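Putative cytoplasmic protein (Salmonella typhimurium, PDB 2GK3) is of unknown function but forms hexamers and belongs to a putative glutamine amidotransferase family, probably sharing the class I glutaminase-like fold. Local coordinates at residues T142-D154 / V211-M224. Residues are numbered along the deposited sequence; the frame is centred on the assembly and turned at random.
Sequences TVLAEVLPVIMLD and VFGEYQQGKTACFM
The Tyr215 ring receives Val147 on one face: CG2 of Val147 stands 3.9 Å from the ring centroid and 18° off the ring normal, displaced toward the CE2 rim, which meets the criteria for a CH-pi contact. With CG of Tyr215 anti to its own N (chi1 -175°), the ring swings across Val147; Glu146 O is an oblique neighbour, 3.5 Å from CE1 of Tyr215. No direct hydrogen bond joins the two segments; one water does so instead. It donates to Val147 O at 2.7 Å and to Glu214 O, and accepts from Thr220 OG1, so three hydrogen bonds hold the water between the segments. Residues 211-215 and 218-223 form a beta hairpin, closed by a type II' turn from Tyr215 to Gly218 and defined by paired backbone bonds such as Gly213 N to Thr220 O and Thr220 N to Gly213 O. Within the putative glutamine amidotransferase region, the contact thus packs the loop leading into 150-151, antiparallel to 185-194, against a hairpin whose strand 218-223 lies parallel to 120-124. Pro149 and Thr220 slide past each other in opposite directions, which leaves Pro149 CD 3.5 Å from Cys222 SG and its CB near Gly213 N. Beyond it, Val150 CG1 contacts Val211 CG2 at 4.0 Å and meets Met224 CE, a selenomethionine methyl, tip to tip at a tight 3.4 Å; bends at chi2 and chi3 of Met224 bring that methyl across.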
loop_
_atom_site.group_PDB
_atom_site.type_symbol
_atom_site.label_atom_id
_atom_site.label_comp_id
_atom_site.label_asym_id
_atom_site.label_seq_id
_atom_site.Cartn_x
_atom_site.Cartn_y
_atom_site.Cartn_z
ATOM N N THR E 142 -27.064 -7.220 0.036
ATOM C CA THR E 142 -27.226 -7.219 -1.422
ATOM C C THR E 142 -28.485 -7.962 -1.812
ATOM O O THR E 142 -29.041 -8.726 -1.012
ATOM C CB THR E 142 -26.032 -7.914 -2.153
ATOM O OG1 THR E 142 -26.086 -9.330 -1.931
ATOM C CG2 THR E 142 -24.667 -7.355 -1.698
ATOM N N VAL E 143 -28.922 -7.769 -3.057
ATOM C CA VAL E 143 -30.134 -8.429 -3.577
ATOM C C VAL E 143 -29.997 -9.953 -3.705
ATOM O O VAL E 143 -30.965 -10.654 -4.042
ATOM C CB VAL E 143 -30.601 -7.788 -4.890
ATOM C CG1 VAL E 143 -31.045 -6.319 -4.621
ATOM C CG2 VAL E 143 -29.501 -7.820 -5.936
ATOM N N LEU E 144 -28.803 -10.470 -3.416
ATOM C CA LEU E 144 -28.567 -11.909 -3.479
ATOM C C LEU E 144 -28.898 -12.652 -2.166
ATOM O O LEU E 144 -29.093 -13.861 -2.178
ATOM C CB LEU E 144 -27.102 -12.194 -3.887
ATOM C CG LEU E 144 -26.809 -13.527 -4.586
ATOM C CD1 LEU E 144 -27.554 -13.624 -5.947
ATOM C CD2 LEU E 144 -25.292 -13.767 -4.773
ATOM N N ALA E 145 -28.918 -11.940 -1.041
ATOM C CA ALA E 145 -29.231 -12.552 0.260
ATOM C C ALA E 145 -30.531 -13.401 0.220
ATOM O O ALA E 145 -30.544 -14.540 0.676
ATOM C CB ALA E 145 -29.270 -11.481 1.378
ATOM N N GLU E 146 -31.598 -12.867 -0.374
ATOM C CA GLU E 146 -32.877 -13.604 -0.470
ATOM C C GLU E 146 -32.830 -14.869 -1.313
ATOM O O GLU E 146 -33.732 -15.704 -1.217
ATOM C CB GLU E 146 -33.999 -12.709 -1.018
ATOM C CG GLU E 146 -34.496 -11.665 -0.043
ATOM C CD GLU E 146 -35.273 -12.254 1.126
ATOM O OE1 GLU E 146 -35.721 -13.414 1.031
ATOM O OE2 GLU E 146 -35.435 -11.550 2.144
ATOM N N VAL E 147 -31.807 -15.002 -2.156
ATOM C CA VAL E 147 -31.684 -16.183 -3.013
ATOM C C VAL E 147 -31.056 -17.342 -2.233
ATOM O O VAL E 147 -31.347 -18.508 -2.515
ATOM C CB VAL E 147 -30.904 -15.888 -4.346
ATOM C CG1 VAL E 147 -30.705 -17.149 -5.175
ATOM C CG2 VAL E 147 -31.628 -14.836 -5.182
ATOM N N LEU E 148 -30.224 -17.033 -1.244
ATOM C CA LEU E 148 -29.434 -18.089 -0.572
ATOM C C LEU E 148 -30.257 -18.827 0.479
ATOM O O LEU E 148 -31.157 -18.237 1.076
ATOM C CB LEU E 148 -28.129 -17.523 0.031
ATOM C CG LEU E 148 -27.247 -16.713 -0.939
ATOM C CD1 LEU E 148 -26.108 -16.063 -0.180
ATOM C CD2 LEU E 148 -26.720 -17.535 -2.160
ATOM N N PRO E 149 -29.976 -20.130 0.693
ATOM C CA PRO E 149 -30.769 -20.882 1.665
ATOM C C PRO E 149 -30.284 -20.724 3.119
ATOM O O PRO E 149 -30.641 -21.528 3.991
ATOM C CB PRO E 149 -30.602 -22.321 1.184
ATOM C CG PRO E 149 -29.242 -22.356 0.634
ATOM C CD PRO E 149 -28.976 -20.993 0.040
ATOM N N VAL E 150 -29.458 -19.710 3.365
ATOM C CA VAL E 150 -28.982 -19.390 4.717
ATOM C C VAL E 150 -29.200 -17.906 5.023
ATOM O O VAL E 150 -29.343 -17.077 4.113
ATOM C CB VAL E 150 -27.480 -19.776 4.937
ATOM C CG1 VAL E 150 -27.265 -21.271 4.751
ATOM C CG2 VAL E 150 -26.523 -18.952 4.035
ATOM N N ILE E 151 -29.227 -17.566 6.308
ATOM C CA ILE E 151 -29.289 -16.157 6.731
ATOM C C ILE E 151 -27.927 -15.865 7.326
ATOM O O ILE E 151 -27.422 -16.646 8.122
ATOM C CB ILE E 151 -30.440 -15.924 7.744
ATOM C CG1 ILE E 151 -31.794 -16.038 7.030
ATOM C CG2 ILE E 151 -30.322 -14.553 8.430
ATOM C CD1 ILE E 151 -32.931 -16.418 7.965
HETATM N N MSE E 152 -27.310 -14.773 6.903
HETATM C CA MSE E 152 -25.956 -14.445 7.315
HETATM C C MSE E 152 -25.903 -13.673 8.637
HETATM O O MSE E 152 -26.933 -13.214 9.137
HETATM C CB MSE E 152 -25.271 -13.634 6.213
HETATM C CG MSE E 152 -24.458 -14.489 5.215
HETATM SE SE MSE E 152 -24.400 -13.616 3.514
HETATM C CE MSE E 152 -23.372 -12.139 3.985
ATOM N N LEU E 153 -24.702 -13.514 9.186
ATOM C CA LEU E 153 -24.502 -12.647 10.365
ATOM C C LEU E 153 -24.437 -11.169 9.952
ATOM O O LEU E 153 -24.397 -10.860 8.764
ATOM C CB LEU E 153 -23.241 -13.056 11.150
ATOM C CG LEU E 153 -23.081 -14.528 11.569
ATOM C CD1 LEU E 153 -21.831 -14.720 12.445
ATOM C CD2 LEU E 153 -24.314 -15.080 12.289
ATOM N N ASP E 154 -24.458 -10.271 10.929
ATOM C CA ASP E 154 -24.382 -8.823 10.677
ATOM C C ASP E 154 -22.962 -8.250 10.608
ATOM O O ASP E 154 -22.775 -7.108 10.214
ATOM C CB ASP E 154 -25.196 -8.057 11.725
ATOM C CG ASP E 154 -26.674 -8.386 11.659
ATOM O OD1 ASP E 154 -27.229 -8.440 10.525
ATOM O OD2 ASP E 154 -27.281 -8.603 12.737
ATOM N N VAL E 211 -25.887 -26.979 2.937
ATOM C CA VAL E 211 -27.302 -26.605 3.001
ATOM C C VAL E 211 -27.888 -26.498 1.590
ATOM O O VAL E 211 -27.302 -25.842 0.723
ATOM C CB VAL E 211 -27.515 -25.236 3.728
ATOM C CG1 VAL E 211 -29.010 -24.859 3.778
ATOM C CG2 VAL E 211 -26.910 -25.259 5.151
ATOM N N PHE E 212 -29.046 -27.134 1.386
ATOM C CA PHE E 212 -29.751 -27.106 0.094
ATOM C C PHE E 212 -31.077 -26.358 0.196
ATOM O O PHE E 212 -31.805 -26.492 1.175
ATOM C CB PHE E 212 -29.969 -28.537 -0.455
ATOM C CG PHE E 212 -28.687 -29.243 -0.820
ATOM C CD1 PHE E 212 -28.102 -29.040 -2.063
ATOM C CD2 PHE E 212 -28.042 -30.073 0.097
ATOM C CE1 PHE E 212 -26.898 -29.653 -2.392
ATOM C CE2 PHE E 212 -26.855 -30.699 -0.225
ATOM C CZ PHE E 212 -26.279 -30.492 -1.467
ATOM N N GLY E 213 -31.393 -25.564 -0.809
ATOM C CA GLY E 213 -32.703 -24.940 -0.856
ATOM C C GLY E 213 -33.241 -24.759 -2.252
ATOM O O GLY E 213 -32.723 -25.335 -3.214
ATOM N N GLU E 214 -34.289 -23.953 -2.363
ATOM C CA GLU E 214 -34.868 -23.638 -3.651
ATOM C C GLU E 214 -35.180 -22.167 -3.680
ATOM O O GLU E 214 -35.330 -21.532 -2.630
ATOM C CB GLU E 214 -36.118 -24.473 -3.902
ATOM C CG GLU E 214 -35.880 -25.966 -3.655
ATOM C CD GLU E 214 -37.018 -26.858 -4.111
ATOM O OE1 GLU E 214 -37.825 -26.410 -4.952
ATOM O OE2 GLU E 214 -37.084 -28.023 -3.637
ATOM N N TYR E 215 -35.235 -21.621 -4.882
ATOM C CA TYR E 215 -35.610 -20.243 -5.090
ATOM C C TYR E 215 -36.347 -20.118 -6.416
ATOM O O TYR E 215 -35.714 -20.055 -7.495
ATOM C CB TYR E 215 -34.380 -19.331 -5.072
ATOM C CG TYR E 215 -34.752 -17.876 -5.175
ATOM C CD1 TYR E 215 -35.305 -17.207 -4.091
ATOM C CD2 TYR E 215 -34.586 -17.181 -6.357
ATOM C CE1 TYR E 215 -35.670 -15.882 -4.179
ATOM C CE2 TYR E 215 -34.938 -15.861 -6.452
ATOM C CZ TYR E 215 -35.487 -15.222 -5.363
ATOM O OH TYR E 215 -35.837 -13.913 -5.458
ATOM N N GLN E 216 -37.678 -20.029 -6.322
ATOM C CA GLN E 216 -38.584 -20.131 -7.477
ATOM C C GLN E 216 -38.233 -21.406 -8.271
ATOM O O GLN E 216 -38.199 -22.474 -7.670
ATOM C CB GLN E 216 -38.643 -18.812 -8.286
ATOM C CG GLN E 216 -39.383 -17.651 -7.514
ATOM C CD GLN E 216 -39.530 -16.322 -8.313
ATOM O OE1 GLN E 216 -39.613 -16.324 -9.554
ATOM N NE2 GLN E 216 -39.574 -15.190 -7.595
ATOM N N GLN E 217 -37.947 -21.323 -9.572
ATOM C CA GLN E 217 -37.606 -22.540 -10.352
ATOM C C GLN E 217 -36.221 -23.153 -10.036
ATOM O O GLN E 217 -36.014 -24.353 -10.207
ATOM C CB GLN E 217 -37.744 -22.298 -11.871
ATOM C CG GLN E 217 -39.186 -22.086 -12.354
ATOM C CD GLN E 217 -39.276 -21.592 -13.803
ATOM O OE1 GLN E 217 -40.025 -20.664 -14.104
ATOM N NE2 GLN E 217 -38.511 -22.208 -14.704
ATOM N N GLY E 218 -35.285 -22.333 -9.576
ATOM C CA GLY E 218 -33.912 -22.788 -9.360
ATOM C C GLY E 218 -33.626 -23.447 -8.025
ATOM O O GLY E 218 -34.453 -23.452 -7.123
ATOM N N LYS E 219 -32.437 -24.021 -7.918
ATOM C CA LYS E 219 -32.024 -24.760 -6.744
ATOM C C LYS E 219 -30.711 -24.199 -6.231
ATOM O O LYS E 219 -29.874 -23.722 -7.000
ATOM C CB LYS E 219 -31.876 -26.242 -7.057
ATOM C CG LYS E 219 -33.185 -26.988 -7.063
ATOM C CD LYS E 219 -32.950 -28.467 -7.329
ATOM C CE LYS E 219 -34.068 -29.313 -6.712
ATOM N NZ LYS E 219 -33.712 -29.862 -5.339
ATOM N N THR E 220 -30.546 -24.256 -4.920
ATOM C CA THR E 220 -29.483 -23.537 -4.270
ATOM C C THR E 220 -28.715 -24.417 -3.292
ATOM O O THR E 220 -29.232 -25.420 -2.782
ATOM C CB THR E 220 -30.025 -22.269 -3.574
ATOM O OG1 THR E 220 -30.979 -22.640 -2.566
ATOM C CG2 THR E 220 -30.694 -21.343 -4.602
ATOM N N ALA E 221 -27.463 -24.042 -3.063
ATOM C CA ALA E 221 -26.600 -24.765 -2.160
ATOM C C ALA E 221 -25.567 -23.812 -1.563
ATOM O O ALA E 221 -25.135 -22.831 -2.199
ATOM C CB ALA E 221 -25.917 -25.916 -2.869
ATOM N N CYS E 222 -25.194 -24.087 -0.324
ATOM C CA CYS E 222 -24.145 -23.302 0.310
ATOM C C CYS E 222 -23.221 -24.280 0.995
ATOM O O CYS E 222 -23.685 -25.169 1.708
ATOM C CB CYS E 222 -24.724 -22.306 1.328
ATOM S SG CYS E 222 -25.552 -20.874 0.601
ATOM N N PHE E 223 -21.925 -24.132 0.755
ATOM C CA PHE E 223 -20.953 -24.893 1.490
ATOM C C PHE E 223 -20.177 -23.889 2.310
ATOM O O PHE E 223 -19.563 -22.983 1.753
ATOM C CB PHE E 223 -20.033 -25.691 0.555
ATOM C CG PHE E 223 -19.092 -26.596 1.289
ATOM C CD1 PHE E 223 -19.518 -27.852 1.728
ATOM C CD2 PHE E 223 -17.796 -26.191 1.569
ATOM C CE1 PHE E 223 -18.665 -28.699 2.432
ATOM C CE2 PHE E 223 -16.922 -27.034 2.261
ATOM C CZ PHE E 223 -17.357 -28.294 2.696
HETATM N N MSE E 224 -20.196 -24.052 3.631
HETATM C CA MSE E 224 -19.875 -22.928 4.532
HETATM C C MSE E 224 -18.405 -22.779 4.808
HETATM O O MSE E 224 -17.962 -21.763 5.341
HETATM C CB MSE E 224 -20.668 -23.007 5.852
HETATM C CG MSE E 224 -22.185 -22.996 5.689
HETATM SE SE MSE E 224 -22.939 -21.595 4.547
HETATM C CE MSE E 224 -24.305 -22.800 3.969
HETATM O O HOH W 1 -32.616 -20.742 -1.770
#